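Local coordinates for protein terminase, large subunit (Bacillus phage spp1, PDB 2WBN) that drives viral DNA into empty capsids as an ATP-powered motor and cuts the genome through a metal-dependent nuclease domain, the part present here, at residues L55-G60 against D119-E124; F97-K102 against H125-I130; R145-L150 against H190-T195; I153-L158 against R165-I170. All coordinates share one frame; numbering follows the deposited sequence.

In the fold
All four contacts lie within the RNase H-like nuclease domain. Interactions 1, 3 and 4 are buried and wholly apolar across the contact, whereas interaction 2 is only partly buried and adds a partly exposed arginine to a Val98-Ile127 touch. Interactions 1 and 2 lie toward the 130-132 side of the sheet: helix 115-124 packs on residues 55-57, and the loop that follows it meets helix 91-100, joined to interaction 1 by probable backbone hydrogen bonds such as Leu121 O to Ile127 N. Interactions 3 and 4 meet where Phe167 of interaction 4 packs on helix 190-198 of interaction 3. Interaction 1 holds Asp56 and interaction 3 His190 and Asp193, all manganese ligands.

Interaction 1 of 4, residues L55-G60 against D119-E124; sequences LDFGYG and DALKLE
Leu121 sends one methyl, CD1, to both partners on the other segment. Leu55 reaches toward it tip to tip, CD2 standing 3.8 Å from Leu121 CD1, and Phe57 offers the edge of its ring, with CE2 at 3.9 Å from that same CD1, which lies in the plane of the ring. Leu55 CG lies over a face of the same ring, 4.2 Å above the plane of Phe57 and offset toward the rim. The phenyl group is thereby touched on a face by the leucine two residues earlier and at an edge by the helix. Leu55 achieves this because its CG is anti to the backbone N (chi1 175°), which carries the branch toward helix 115-124. In this RNase H-like domain, Leu55 and Asp56 lie on strand 51-56, and the helix packs against the sheet beside them. Leu91 and Ala95 of helix 91-100 and Ile130 of strand 130-132 also touch Leu121, while Ala110 backs both Leu55 and Phe57. Asp56, a ligand of both manganese ions, forms an Asx turn: the N-H of Gly58 meets Asp56 OD1 on its anti side at 2.9 Å. Its other oxygen, OD2, is hydrogen-bonded to Tyr197 OH, and the backbone N of Phe57 pairs with OD2 of Asp111, a further manganese ligand.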
loop_
_atom_site.group_PDB
_atom_site.type_symbol
_atom_site.label_atom_id
_atom_site.label_comp_id
_atom_site.label_asym_id
_atom_site.label_seq_id
_atom_site.Cartn_x
_atom_site.Cartn_y
_atom_site.Cartn_z
ATOM N N LEU A 55 -0.516 -2.989 -5.263
ATOM C CA LEU A 55 -0.751 -4.419 -5.116
ATOM C C LEU A 55 0.571 -5.141 -5.035
ATOM O O LEU A 55 1.418 -4.986 -5.911
ATOM C CB LEU A 55 -1.579 -4.950 -6.289
ATOM C CG LEU A 55 -1.790 -6.465 -6.329
ATOM C CD1 LEU A 55 -2.529 -6.970 -5.107
ATOM C CD2 LEU A 55 -2.529 -6.841 -7.595
ATOM N N ASP A 56 0.745 -5.905 -3.964
ATOM C CA ASP A 56 1.813 -6.842 -3.838
ATOM C C ASP A 56 1.214 -8.246 -3.911
ATOM O O ASP A 56 0.227 -8.520 -3.247
ATOM C CB ASP A 56 2.566 -6.649 -2.527
ATOM C CG ASP A 56 3.827 -7.501 -2.474
ATOM O OD1 ASP A 56 3.713 -8.739 -2.291
ATOM O OD2 ASP A 56 4.932 -6.950 -2.674
ATOM N N PHE A 57 1.813 -9.121 -4.715
ATOM C CA PHE A 57 1.227 -10.433 -5.001
ATOM C C PHE A 57 1.453 -11.503 -3.945
ATOM O O PHE A 57 0.795 -12.553 -3.973
ATOM C CB PHE A 57 1.709 -10.943 -6.360
ATOM C CG PHE A 57 1.121 -10.196 -7.518
ATOM C CD1 PHE A 57 1.894 -9.327 -8.262
ATOM C CD2 PHE A 57 -0.228 -10.335 -7.837
ATOM C CE1 PHE A 57 1.342 -8.611 -9.331
ATOM C CE2 PHE A 57 -0.788 -9.629 -8.893
ATOM C CZ PHE A 57 -0.001 -8.759 -9.636
ATOM N N GLY A 58 2.370 -11.261 -3.019
ATOM C CA GLY A 58 2.720 -12.297 -2.060
ATOM C C GLY A 58 3.669 -13.278 -2.726
ATOM O O GLY A 58 3.803 -13.306 -3.942
ATOM N N TYR A 59 4.319 -14.069 -1.912
ATOM C CA TYR A 59 5.336 -14.989 -2.341
ATOM C C TYR A 59 5.666 -15.838 -1.120
ATOM O O TYR A 59 5.862 -15.312 -0.016
ATOM C CB TYR A 59 6.569 -14.236 -2.841
ATOM C CG TYR A 59 7.711 -15.137 -3.264
ATOM C CD1 TYR A 59 7.534 -16.100 -4.235
ATOM C CD2 TYR A 59 8.971 -15.023 -2.682
ATOM C CE1 TYR A 59 8.575 -16.938 -4.608
ATOM C CE2 TYR A 59 10.027 -15.860 -3.064
ATOM C CZ TYR A 59 9.827 -16.804 -4.024
ATOM O OH TYR A 59 10.874 -17.635 -4.398
ATOM N N GLY A 60 5.699 -17.154 -1.308
ATOM C CA GLY A 60 5.878 -18.088 -0.202
ATOM C C GLY A 60 4.705 -17.893 0.738
ATOM O O GLY A 60 3.559 -17.817 0.281
ATOM N N ASP A 119 -0.446 -9.894 -16.137
ATOM C CA ASP A 119 -1.086 -10.307 -17.397
ATOM C C ASP A 119 -2.415 -11.012 -17.088
ATOM O O ASP A 119 -3.439 -10.690 -17.672
ATOM C CB ASP A 119 -0.189 -11.279 -18.173
ATOM C CG ASP A 119 1.049 -10.613 -18.804
ATOM O OD1 ASP A 119 1.095 -9.382 -18.979
ATOM O OD2 ASP A 119 1.988 -11.356 -19.157
ATOM N N ALA A 120 -2.380 -11.970 -16.163
ATOM C CA ALA A 120 -3.574 -12.713 -15.738
ATOM C C ALA A 120 -4.727 -11.808 -15.293
ATOM O O ALA A 120 -5.859 -11.977 -15.744
ATOM C CB ALA A 120 -3.225 -13.687 -14.609
ATOM N N LEU A 121 -4.439 -10.857 -14.408
ATOM C CA LEU A 121 -5.482 -9.937 -13.931
ATOM C C LEU A 121 -6.078 -9.110 -15.074
ATOM O O LEU A 121 -7.277 -8.837 -15.069
ATOM C CB LEU A 121 -4.963 -9.010 -12.826
ATOM C CG LEU A 121 -4.874 -9.604 -11.413
ATOM C CD1 LEU A 121 -4.149 -8.620 -10.506
ATOM C CD2 LEU A 121 -6.251 -9.948 -10.827
ATOM N N LYS A 122 -5.231 -8.720 -16.030
ATOM C CA LYS A 122 -5.654 -7.968 -17.225
ATOM C C LYS A 122 -6.473 -8.820 -18.193
ATOM O O LYS A 122 -7.613 -8.491 -18.521
ATOM C CB LYS A 122 -4.437 -7.430 -17.999
ATOM C CG LYS A 122 -4.099 -5.963 -17.785
ATOM C CD LYS A 122 -2.891 -5.552 -18.640
ATOM C CE LYS A 122 -2.896 -4.067 -18.985
ATOM N NZ LYS A 122 -3.848 -3.729 -20.087
ATOM N N LEU A 123 -5.871 -9.905 -18.666
ATOM C CA LEU A 123 -6.414 -10.635 -19.804
ATOM C C LEU A 123 -7.406 -11.707 -19.368
ATOM O O LEU A 123 -8.265 -12.095 -20.138
ATOM C CB LEU A 123 -5.275 -11.251 -20.624
ATOM C CG LEU A 123 -4.143 -10.287 -21.024
ATOM C CD1 LEU A 123 -3.091 -11.023 -21.814
ATOM C CD2 LEU A 123 -4.662 -9.079 -21.807
ATOM N N GLU A 124 -7.296 -12.195 -18.136
ATOM C CA GLU A 124 -8.198 -13.250 -17.664
ATOM C C GLU A 124 -9.324 -12.704 -16.804
ATOM O O GLU A 124 -10.442 -13.192 -16.884
ATOM C CB GLU A 124 -7.452 -14.327 -16.887
ATOM C CG GLU A 124 -8.231 -15.639 -16.816
ATOM C CD GLU A 124 -7.729 -16.590 -15.740
ATOM O OE1 GLU A 124 -6.525 -16.534 -15.386
ATOM O OE2 GLU A 124 -8.552 -17.403 -15.252
#

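Interaction 2 of 4, residues F97-K102 against H125-I130; sequences FVRKNK and HGINRI
Val98 and Ile127 meet at an oblique angle, the valine methyl CG1 lying 3.8 Å from Ile127 CD1. The same CD1 methyl also runs beside Arg99, whose side chain slants across it: CG is 4.2 Å from Ile127 CD1 and NH2 4.0 Å, so the isoleucine tip fits against both CG and the charged end of the arginine. Two torsions bring this about. Ile127 has CG1 anti to its own carbonyl carbon (chi1 -53°), and the arginine chain bends at chi3 (-60°), folding the guanidinium back over the loop that follows helix 115-124. There its edge faces the backbone carbonyl of His125, although the modelled approach is too short to be trusted. The guanidinium is held by a salt bridge from NH1 to Asp96 OD1, three residues earlier in helix 91-100. Ala95 extends the apolar patch by touching both His125 and Ile127. The helix itself ends in a Schellman motif with Lys102 at positive phi, and Phe97 O in its last turn accepts from both Asn101 N and Asn101 ND2, which come from opposite faces of the carbonyl plane. The contact thus pairs a buried aliphatic side with a charged, partly exposed one, where the bridge to Asp96 probably steadies the arginine while its CG lies beside Ile127 CD1.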
loop_
_atom_site.group_PDB
_atom_site.type_symbol
_atom_site.label_atom_id
_atom_site.label_comp_id
_atom_site.label_asym_id
_atom_site.label_seq_id
_atom_site.Cartn_x
_atom_site.Cartn_y
_atom_site.Cartn_z
ATOM N N PHE A 97 -13.065 -8.644 -5.772
ATOM C CA PHE A 97 -13.095 -7.600 -4.749
ATOM C C PHE A 97 -12.986 -6.215 -5.371
ATOM O O PHE A 97 -13.740 -5.295 -5.017
ATOM C CB PHE A 97 -11.967 -7.805 -3.718
ATOM C CG PHE A 97 -11.863 -6.699 -2.720
ATOM C CD1 PHE A 97 -12.721 -6.656 -1.623
ATOM C CD2 PHE A 97 -10.927 -5.691 -2.874
ATOM C CE1 PHE A 97 -12.633 -5.629 -0.691
ATOM C CE2 PHE A 97 -10.841 -4.653 -1.948
ATOM C CZ PHE A 97 -11.695 -4.630 -0.854
ATOM N N VAL A 98 -12.064 -6.077 -6.321
ATOM C CA VAL A 98 -11.839 -4.811 -7.011
ATOM C C VAL A 98 -13.073 -4.423 -7.823
ATOM O O VAL A 98 -13.576 -3.296 -7.711
ATOM C CB VAL A 98 -10.542 -4.882 -7.879
ATOM C CG1 VAL A 98 -10.497 -3.755 -8.903
ATOM C CG2 VAL A 98 -9.323 -4.826 -6.968
ATOM N N ARG A 99 -13.591 -5.366 -8.614
ATOM C CA ARG A 99 -14.831 -5.131 -9.360
ATOM C C ARG A 99 -16.023 -4.833 -8.442
ATOM O O ARG A 99 -16.718 -3.835 -8.636
ATOM C CB ARG A 99 -15.151 -6.309 -10.297
ATOM C CG ARG A 99 -14.389 -6.283 -11.623
ATOM C CD ARG A 99 -15.027 -7.226 -12.648
ATOM N NE ARG A 99 -15.023 -8.592 -12.141
ATOM C CZ ARG A 99 -13.977 -9.411 -12.181
ATOM N NH1 ARG A 99 -14.079 -10.628 -11.662
ATOM N NH2 ARG A 99 -12.824 -9.029 -12.728
ATOM N N LYS A 100 -16.240 -5.679 -7.431
ATOM C CA LYS A 100 -17.365 -5.519 -6.489
ATOM C C LYS A 100 -17.434 -4.097 -5.916
ATOM O O LYS A 100 -18.512 -3.512 -5.828
ATOM C CB LYS A 100 -17.271 -6.534 -5.347
ATOM C CG LYS A 100 -18.582 -6.866 -4.649
ATOM C CD LYS A 100 -18.346 -7.285 -3.177
ATOM C CE LYS A 100 -19.507 -8.113 -2.606
ATOM N NZ LYS A 100 -19.689 -7.907 -1.124
ATOM N N ASN A 101 -16.283 -3.539 -5.559
ATOM C CA ASN A 101 -16.220 -2.202 -4.978
ATOM C C ASN A 101 -16.087 -1.064 -5.989
ATOM O O ASN A 101 -15.920 0.079 -5.603
ATOM C CB ASN A 101 -15.053 -2.152 -3.988
ATOM C CG ASN A 101 -15.339 -2.933 -2.730
ATOM O OD1 ASN A 101 -16.075 -2.468 -1.867
ATOM N ND2 ASN A 101 -14.776 -4.123 -2.624
ATOM N N LYS A 102 -16.140 -1.385 -7.276
ATOM C CA LYS A 102 -15.949 -0.401 -8.348
ATOM C C LYS A 102 -14.617 0.355 -8.198
ATOM O O LYS A 102 -14.540 1.568 -8.424
ATOM C CB LYS A 102 -17.142 0.562 -8.412
ATOM C CG LYS A 102 -18.491 -0.137 -8.375
ATOM C CD LYS A 102 -19.639 0.850 -8.515
ATOM C CE LYS A 102 -20.980 0.136 -8.453
ATOM N NZ LYS A 102 -22.141 1.085 -8.509
ATOM N N HIS A 125 -9.031 -11.692 -15.990
ATOM C CA HIS A 125 -9.990 -11.192 -15.007
ATOM C C HIS A 125 -10.508 -9.782 -15.295
ATOM O O HIS A 125 -11.259 -9.229 -14.501
ATOM C CB HIS A 125 -9.361 -11.264 -13.610
ATOM C CG HIS A 125 -8.854 -12.626 -13.261
ATOM N ND1 HIS A 125 -9.684 -13.719 -13.162
ATOM C CD2 HIS A 125 -7.601 -13.084 -13.030
ATOM C CE1 HIS A 125 -8.969 -14.789 -12.862
ATOM N NE2 HIS A 125 -7.702 -14.431 -12.774
ATOM N N GLY A 126 -10.094 -9.195 -16.412
ATOM C CA GLY A 126 -10.629 -7.903 -16.858
ATOM C C GLY A 126 -10.277 -6.681 -16.020
ATOM O O GLY A 126 -10.997 -5.674 -16.060
ATOM N N ILE A 127 -9.178 -6.748 -15.269
ATOM C CA ILE A 127 -8.690 -5.572 -14.542
ATOM C C ILE A 127 -7.726 -4.833 -15.471
ATOM O O ILE A 127 -6.527 -5.097 -15.492
ATOM C CB ILE A 127 -8.018 -5.951 -13.201
ATOM C CG1 ILE A 127 -8.955 -6.836 -12.369
ATOM C CG2 ILE A 127 -7.623 -4.690 -12.417
ATOM C CD1 ILE A 127 -10.230 -6.135 -11.904
ATOM N N ASN A 128 -8.280 -3.905 -16.245
ATOM C CA ASN A 128 -7.565 -3.282 -17.347
ATOM C C ASN A 128 -6.529 -2.269 -16.910
ATOM O O ASN A 128 -5.454 -2.181 -17.517
ATOM C CB ASN A 128 -8.558 -2.601 -18.286
ATOM C CG ASN A 128 -9.507 -3.585 -18.941
ATOM O OD1 ASN A 128 -9.105 -4.674 -19.370
ATOM N ND2 ASN A 128 -10.780 -3.203 -19.032
ATOM N N ARG A 129 -6.848 -1.505 -15.866
ATOM C CA ARG A 129 -5.974 -0.436 -15.391
ATOM C C ARG A 129 -4.977 -0.951 -14.366
ATOM O O ARG A 129 -4.765 -0.352 -13.322
ATOM C CB ARG A 129 -6.813 0.718 -14.824
ATOM C CG ARG A 129 -7.728 1.335 -15.878
ATOM C CD ARG A 129 -8.580 2.474 -15.376
ATOM N NE ARG A 129 -9.608 2.804 -16.371
ATOM C CZ ARG A 129 -10.346 3.912 -16.378
ATOM N NH1 ARG A 129 -10.191 4.844 -15.442
ATOM N NH2 ARG A 129 -11.251 4.095 -17.336
ATOM N N ILE A 130 -4.379 -2.095 -14.637
ATOM C CA ILE A 130 -3.294 -2.569 -13.799
ATOM C C ILE A 130 -2.025 -2.386 -14.608
ATOM O O ILE A 130 -2.007 -2.656 -15.825
ATOM C CB ILE A 130 -3.493 -4.027 -13.343
ATOM C CG1 ILE A 130 -2.355 -4.455 -12.405
ATOM C CG2 ILE A 130 -3.592 -4.989 -14.541
ATOM C CD1 ILE A 130 -2.738 -5.544 -11.466
#

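Interaction 3 of 4, residues R145-L150 against H190-T195; sequences RWLDEL and HTIDAT
Leu147 straddles the methyl of Thr195 with both ends of its fork, CD2 at 3.8 Å and CD1 at 4.0 Å from Thr195 CG2, the two side chains crossing at a slant. A looser touch joins Leu147 CD1 to Ile192 CG2, one turn earlier on the second helix. Thr195 turns its methyl to the leucine because CG2 is anti to the backbone N (chi1, to OG1, -58°); its hydroxyl is left beside that N and donates to Thr191 O at 2.7 Å, within its own helix. That carbonyl also takes the N-H of Thr195, from the opposite face of its plane. The polar half of a buried threonine is thus satisfied, with a weak further bond to Trp69 NE1. Ile78 of the sheet lies against Leu147. Helix 140-148 therefore packs on helix 190-198, whose His190 and Asp193 bind the second manganese ion of the RNase H-like nuclease site.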
loop_
_atom_site.group_PDB
_atom_site.type_symbol
_atom_site.label_atom_id
_atom_site.label_comp_id
_atom_site.label_asym_id
_atom_site.label_seq_id
_atom_site.Cartn_x
_atom_site.Cartn_y
_atom_site.Cartn_z
ATOM N N ARG A 145 11.184 6.287 2.861
ATOM C CA ARG A 145 11.525 7.619 3.338
ATOM C C ARG A 145 10.488 8.631 2.883
ATOM O O ARG A 145 10.089 9.497 3.655
ATOM C CB ARG A 145 12.923 8.051 2.854
ATOM C CG ARG A 145 13.355 9.417 3.413
ATOM C CD ARG A 145 14.743 9.877 2.938
ATOM N NE ARG A 145 14.938 11.313 3.186
ATOM C CZ ARG A 145 16.091 11.973 3.058
ATOM N NH1 ARG A 145 17.206 11.343 2.694
ATOM N NH2 ARG A 145 16.133 13.278 3.311
ATOM N N TRP A 146 10.037 8.522 1.639
ATOM C CA TRP A 146 9.017 9.438 1.143
ATOM C C TRP A 146 7.754 9.347 1.990
ATOM O O TRP A 146 7.186 10.371 2.420
ATOM C CB TRP A 146 8.698 9.158 -0.319
ATOM C CG TRP A 146 7.776 10.176 -0.927
ATOM C CD1 TRP A 146 8.126 11.357 -1.521
ATOM C CD2 TRP A 146 6.356 10.091 -1.003
ATOM N NE1 TRP A 146 7.004 12.006 -1.970
ATOM C CE2 TRP A 146 5.904 11.246 -1.670
ATOM C CE3 TRP A 146 5.417 9.141 -0.579
ATOM C CZ2 TRP A 146 4.549 11.488 -1.912
ATOM C CZ3 TRP A 146 4.073 9.378 -0.825
ATOM C CH2 TRP A 146 3.653 10.537 -1.491
ATOM N N LEU A 147 7.320 8.121 2.262
ATOM C CA LEU A 147 6.161 7.927 3.129
ATOM C C LEU A 147 6.376 8.516 4.541
ATOM O O LEU A 147 5.475 9.156 5.106
ATOM C CB LEU A 147 5.806 6.438 3.201
ATOM C CG LEU A 147 5.216 5.792 1.941
ATOM C CD1 LEU A 147 5.144 4.280 2.150
ATOM C CD2 LEU A 147 3.829 6.375 1.599
ATOM N N ASP A 148 7.566 8.315 5.102
ATOM C CA ASP A 148 7.893 8.817 6.433
ATOM C C ASP A 148 7.958 10.347 6.502
ATOM O O ASP A 148 7.754 10.933 7.567
ATOM C CB ASP A 148 9.222 8.243 6.906
ATOM C CG ASP A 148 9.622 8.739 8.283
ATOM O OD1 ASP A 148 9.070 8.259 9.294
ATOM O OD2 ASP A 148 10.512 9.596 8.359
ATOM N N GLU A 149 8.227 10.986 5.369
ATOM C CA GLU A 149 8.321 12.436 5.331
ATOM C C GLU A 149 6.988 13.147 5.096
ATOM O O GLU A 149 6.939 14.370 5.077
ATOM C CB GLU A 149 9.382 12.870 4.321
ATOM C CG GLU A 149 10.735 13.067 4.995
ATOM C CD GLU A 149 11.894 13.002 4.034
ATOM O OE1 GLU A 149 11.665 12.919 2.805
ATOM O OE2 GLU A 149 13.044 13.015 4.522
ATOM N N LEU A 150 5.905 12.391 4.954
ATOM C CA LEU A 150 4.588 13.006 4.810
ATOM C C LEU A 150 4.189 13.704 6.110
ATOM O O LEU A 150 4.690 13.382 7.180
ATOM C CB LEU A 150 3.540 11.960 4.408
ATOM C CG LEU A 150 3.690 11.371 3.006
ATOM C CD1 LEU A 150 2.967 10.006 2.871
ATOM C CD2 LEU A 150 3.224 12.342 1.913
ATOM N N HIS A 190 3.704 -6.027 4.252
ATOM C CA HIS A 190 3.140 -6.288 2.930
ATOM C C HIS A 190 2.275 -5.134 2.413
ATOM O O HIS A 190 2.318 -4.796 1.208
ATOM C CB HIS A 190 2.400 -7.635 2.977
ATOM C CG HIS A 190 3.157 -8.661 3.765
ATOM N ND1 HIS A 190 4.344 -9.199 3.322
ATOM C CD2 HIS A 190 2.972 -9.147 5.016
ATOM C CE1 HIS A 190 4.831 -10.013 4.241
ATOM N NE2 HIS A 190 4.012 -10.007 5.276
ATOM N N THR A 191 1.516 -4.495 3.313
ATOM C CA THR A 191 0.734 -3.329 2.930
ATOM C C THR A 191 1.609 -2.081 2.758
ATOM O O THR A 191 1.231 -1.155 2.042
ATOM C CB THR A 191 -0.388 -2.965 3.952
ATOM O OG1 THR A 191 0.200 -2.553 5.195
ATOM C CG2 THR A 191 -1.331 -4.143 4.175
ATOM N N ILE A 192 2.756 -2.049 3.420
ATOM C CA ILE A 192 3.700 -0.931 3.264
ATOM C C ILE A 192 4.337 -1.007 1.873
ATOM O O ILE A 192 4.432 -0.004 1.166
ATOM C CB ILE A 192 4.799 -0.941 4.338
ATOM C CG1 ILE A 192 4.200 -0.976 5.753
ATOM C CG2 ILE A 192 5.657 0.326 4.235
ATOM C CD1 ILE A 192 5.225 -1.106 6.863
ATOM N N ASP A 193 4.762 -2.203 1.477
ATOM C CA ASP A 193 5.223 -2.429 0.097
ATOM C C ASP A 193 4.173 -2.023 -0.922
ATOM O O ASP A 193 4.481 -1.294 -1.850
ATOM C CB ASP A 193 5.600 -3.896 -0.122
ATOM C CG ASP A 193 6.931 -4.267 0.522
ATOM O OD1 ASP A 193 7.737 -3.360 0.813
ATOM O OD2 ASP A 193 7.173 -5.474 0.725
ATOM N N ALA A 194 2.937 -2.472 -0.741
ATOM C CA ALA A 194 1.850 -2.123 -1.666
ATOM C C ALA A 194 1.628 -0.623 -1.750
ATOM O O ALA A 194 1.364 -0.094 -2.831
ATOM C CB ALA A 194 0.561 -2.832 -1.295
ATOM N N THR A 195 1.707 0.051 -0.596
ATOM C CA THR A 195 1.627 1.502 -0.542
ATOM C C THR A 195 2.767 2.213 -1.291
ATOM O O THR A 195 2.516 3.132 -2.050
ATOM C CB THR A 195 1.578 1.972 0.920
ATOM O OG1 THR A 195 0.455 1.352 1.546
ATOM C CG2 THR A 195 1.440 3.506 1.007
#

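Interaction 4 of 4, residues I153-L158 against R165-I170; sequences IVIDPL and REFENI
The Phe167 ring is approached obliquely by two isoleucine methyls, CD1 of Ile153 and CD1 of Ile155, which come to it from the strand. Ile153 CD1 lies 4.4 Å from Phe167 CE2, a loose contact at the ring, whereas Ile155 CD1 comes closest at the root of the side chain, 4.0 Å from Phe167 CB. Ile155 and Phe167 cross at about a right angle. Elsewhere the ring meets that of Phe30, their planes inclined at about 55°, and it touches Leu33 of the neighbouring strand and Thr191, Ile192 and Thr195 of helix 190-198. The phenylalanine is thereby wedged between the sheet and that helix. Both isoleucines extend their CG1 branches beside the backbone N (chi1 -62° in Ile153, -49° in Ile155), and one residue between them lets both side chains point to the same side of the strand. Just after the strand, Asp156 forms an Asx turn, OD1 taking Leu158 N at 3.0 Å from above the carboxylate plane; OD1 also accepts from Gly38 N and OD2 from Ile40 N. Strand 152-155 followed by helix 161-169 packed on the sheet face gives the alpha/beta layering of the RNase H-like fold.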
loop_
_atom_site.group_PDB
_atom_site.type_symbol
_atom_site.label_atom_id
_atom_site.label_comp_id
_atom_site.label_asym_id
_atom_site.label_seq_id
_atom_site.Cartn_x
_atom_site.Cartn_y
_atom_site.Cartn_z
ATOM N N ILE A 153 0.026 10.314 7.870
ATOM C CA ILE A 153 -0.536 9.090 7.286
ATOM C C ILE A 153 -1.724 8.701 8.146
ATOM O O ILE A 153 -1.546 8.328 9.308
ATOM C CB ILE A 153 0.477 7.949 7.284
ATOM C CG1 ILE A 153 1.689 8.324 6.431
ATOM C CG2 ILE A 153 -0.169 6.619 6.779
ATOM C CD1 ILE A 153 2.847 7.334 6.548
ATOM N N VAL A 154 -2.921 8.784 7.564
ATOM C CA VAL A 154 -4.179 8.736 8.304
ATOM C C VAL A 154 -4.839 7.409 8.033
ATOM O O VAL A 154 -5.160 7.081 6.878
ATOM C CB VAL A 154 -5.145 9.884 7.921
ATOM C CG1 VAL A 154 -6.386 9.860 8.800
ATOM C CG2 VAL A 154 -4.451 11.237 8.029
ATOM N N ILE A 155 -5.040 6.646 9.099
ATOM C CA ILE A 155 -5.513 5.279 9.007
ATOM C C ILE A 155 -6.602 5.034 10.034
ATOM O O ILE A 155 -6.425 5.281 11.236
ATOM C CB ILE A 155 -4.376 4.243 9.248
ATOM C CG1 ILE A 155 -3.130 4.544 8.402
ATOM C CG2 ILE A 155 -4.886 2.783 8.946
ATOM C CD1 ILE A 155 -1.880 3.810 8.907
ATOM N N ASP A 156 -7.713 4.500 9.553
ATOM C CA ASP A 156 -8.830 4.116 10.389
ATOM C C ASP A 156 -8.829 2.586 10.493
ATOM O O ASP A 156 -9.120 1.890 9.492
ATOM C CB ASP A 156 -10.096 4.599 9.708
ATOM C CG ASP A 156 -11.341 4.466 10.563
ATOM O OD1 ASP A 156 -11.389 3.617 11.491
ATOM O OD2 ASP A 156 -12.302 5.219 10.258
ATOM N N PRO A 157 -8.505 2.047 11.681
ATOM C CA PRO A 157 -8.477 0.601 11.819
ATOM C C PRO A 157 -9.815 -0.083 11.555
ATOM O O PRO A 157 -9.854 -1.273 11.347
ATOM C CB PRO A 157 -8.038 0.386 13.267
ATOM C CG PRO A 157 -7.425 1.615 13.673
ATOM C CD PRO A 157 -8.172 2.702 12.958
ATOM N N LEU A 158 -10.922 0.649 11.613
ATOM C CA LEU A 158 -12.214 0.063 11.268
ATOM C C LEU A 158 -12.324 -0.279 9.781
ATOM O O LEU A 158 -13.058 -1.198 9.409
ATOM C CB LEU A 158 -13.351 1.013 11.684
ATOM C CG LEU A 158 -13.466 1.290 13.177
ATOM C CD1 LEU A 158 -14.684 2.210 13.501
ATOM C CD2 LEU A 158 -13.595 -0.013 13.938
ATOM N N ARG A 165 -2.166 -2.080 11.599
ATOM C CA ARG A 165 -1.272 -2.919 12.367
ATOM C C ARG A 165 0.163 -2.847 11.840
ATOM O O ARG A 165 1.102 -2.657 12.603
ATOM C CB ARG A 165 -1.746 -4.376 12.359
ATOM C CG ARG A 165 -0.889 -5.288 13.263
ATOM C CD ARG A 165 -1.320 -6.754 13.240
ATOM N NE ARG A 165 -1.639 -7.188 11.890
ATOM C CZ ARG A 165 -0.756 -7.535 10.971
ATOM N NH1 ARG A 165 -1.196 -7.878 9.769
ATOM N NH2 ARG A 165 0.562 -7.530 11.229
ATOM N N GLU A 166 0.327 -2.945 10.532
ATOM C CA GLU A 166 1.673 -3.020 9.987
ATOM C C GLU A 166 2.398 -1.699 10.168
ATOM O O GLU A 166 3.562 -1.687 10.580
ATOM C CB GLU A 166 1.646 -3.458 8.537
ATOM C CG GLU A 166 1.219 -4.891 8.367
ATOM C CD GLU A 166 1.516 -5.406 6.977
ATOM O OE1 GLU A 166 1.635 -4.568 6.051
ATOM O OE2 GLU A 166 1.662 -6.635 6.830
ATOM N N PHE A 167 1.716 -0.589 9.880
ATOM C CA PHE A 167 2.355 0.716 9.996
ATOM C C PHE A 167 2.661 1.074 11.445
ATOM O O PHE A 167 3.736 1.619 11.729
ATOM C CB PHE A 167 1.513 1.806 9.316
ATOM C CG PHE A 167 1.722 1.915 7.812
ATOM C CD1 PHE A 167 1.067 1.074 6.935
ATOM C CD2 PHE A 167 2.542 2.906 7.286
ATOM C CE1 PHE A 167 1.228 1.201 5.565
ATOM C CE2 PHE A 167 2.740 3.030 5.914
ATOM C CZ PHE A 167 2.059 2.189 5.049
ATOM N N GLU A 168 1.742 0.769 12.366
ATOM C CA GLU A 168 2.008 0.992 13.780
ATOM C C GLU A 168 3.204 0.193 14.327
ATOM O O GLU A 168 3.983 0.706 15.137
ATOM C CB GLU A 168 0.778 0.722 14.649
ATOM C CG GLU A 168 1.079 1.050 16.111
ATOM C CD GLU A 168 -0.122 1.161 17.025
ATOM O OE1 GLU A 168 -1.259 1.391 16.556
ATOM O OE2 GLU A 168 0.108 1.004 18.242
ATOM N N ASN A 169 3.364 -1.046 13.867
ATOM C CA ASN A 169 4.343 -1.927 14.478
ATOM C C ASN A 169 5.698 -2.019 13.757
ATOM O O ASN A 169 6.654 -2.523 14.345
ATOM C CB ASN A 169 3.697 -3.304 14.709
ATOM C CG ASN A 169 2.536 -3.219 15.721
ATOM O OD1 ASN A 169 2.760 -3.070 16.906
ATOM N ND2 ASN A 169 1.316 -3.234 15.236
ATOM N N ILE A 170 5.795 -1.538 12.509
ATOM C CA ILE A 170 7.084 -1.613 11.759
ATOM C C ILE A 170 8.206 -0.797 12.431
ATOM O O ILE A 170 7.980 0.287 12.967
ATOM C CB ILE A 170 6.916 -1.213 10.263
ATOM C CG1 ILE A 170 8.080 -1.744 9.409
ATOM C CG2 ILE A 170 6.753 0.290 10.109
ATOM C CD1 ILE A 170 7.990 -3.242 9.022
#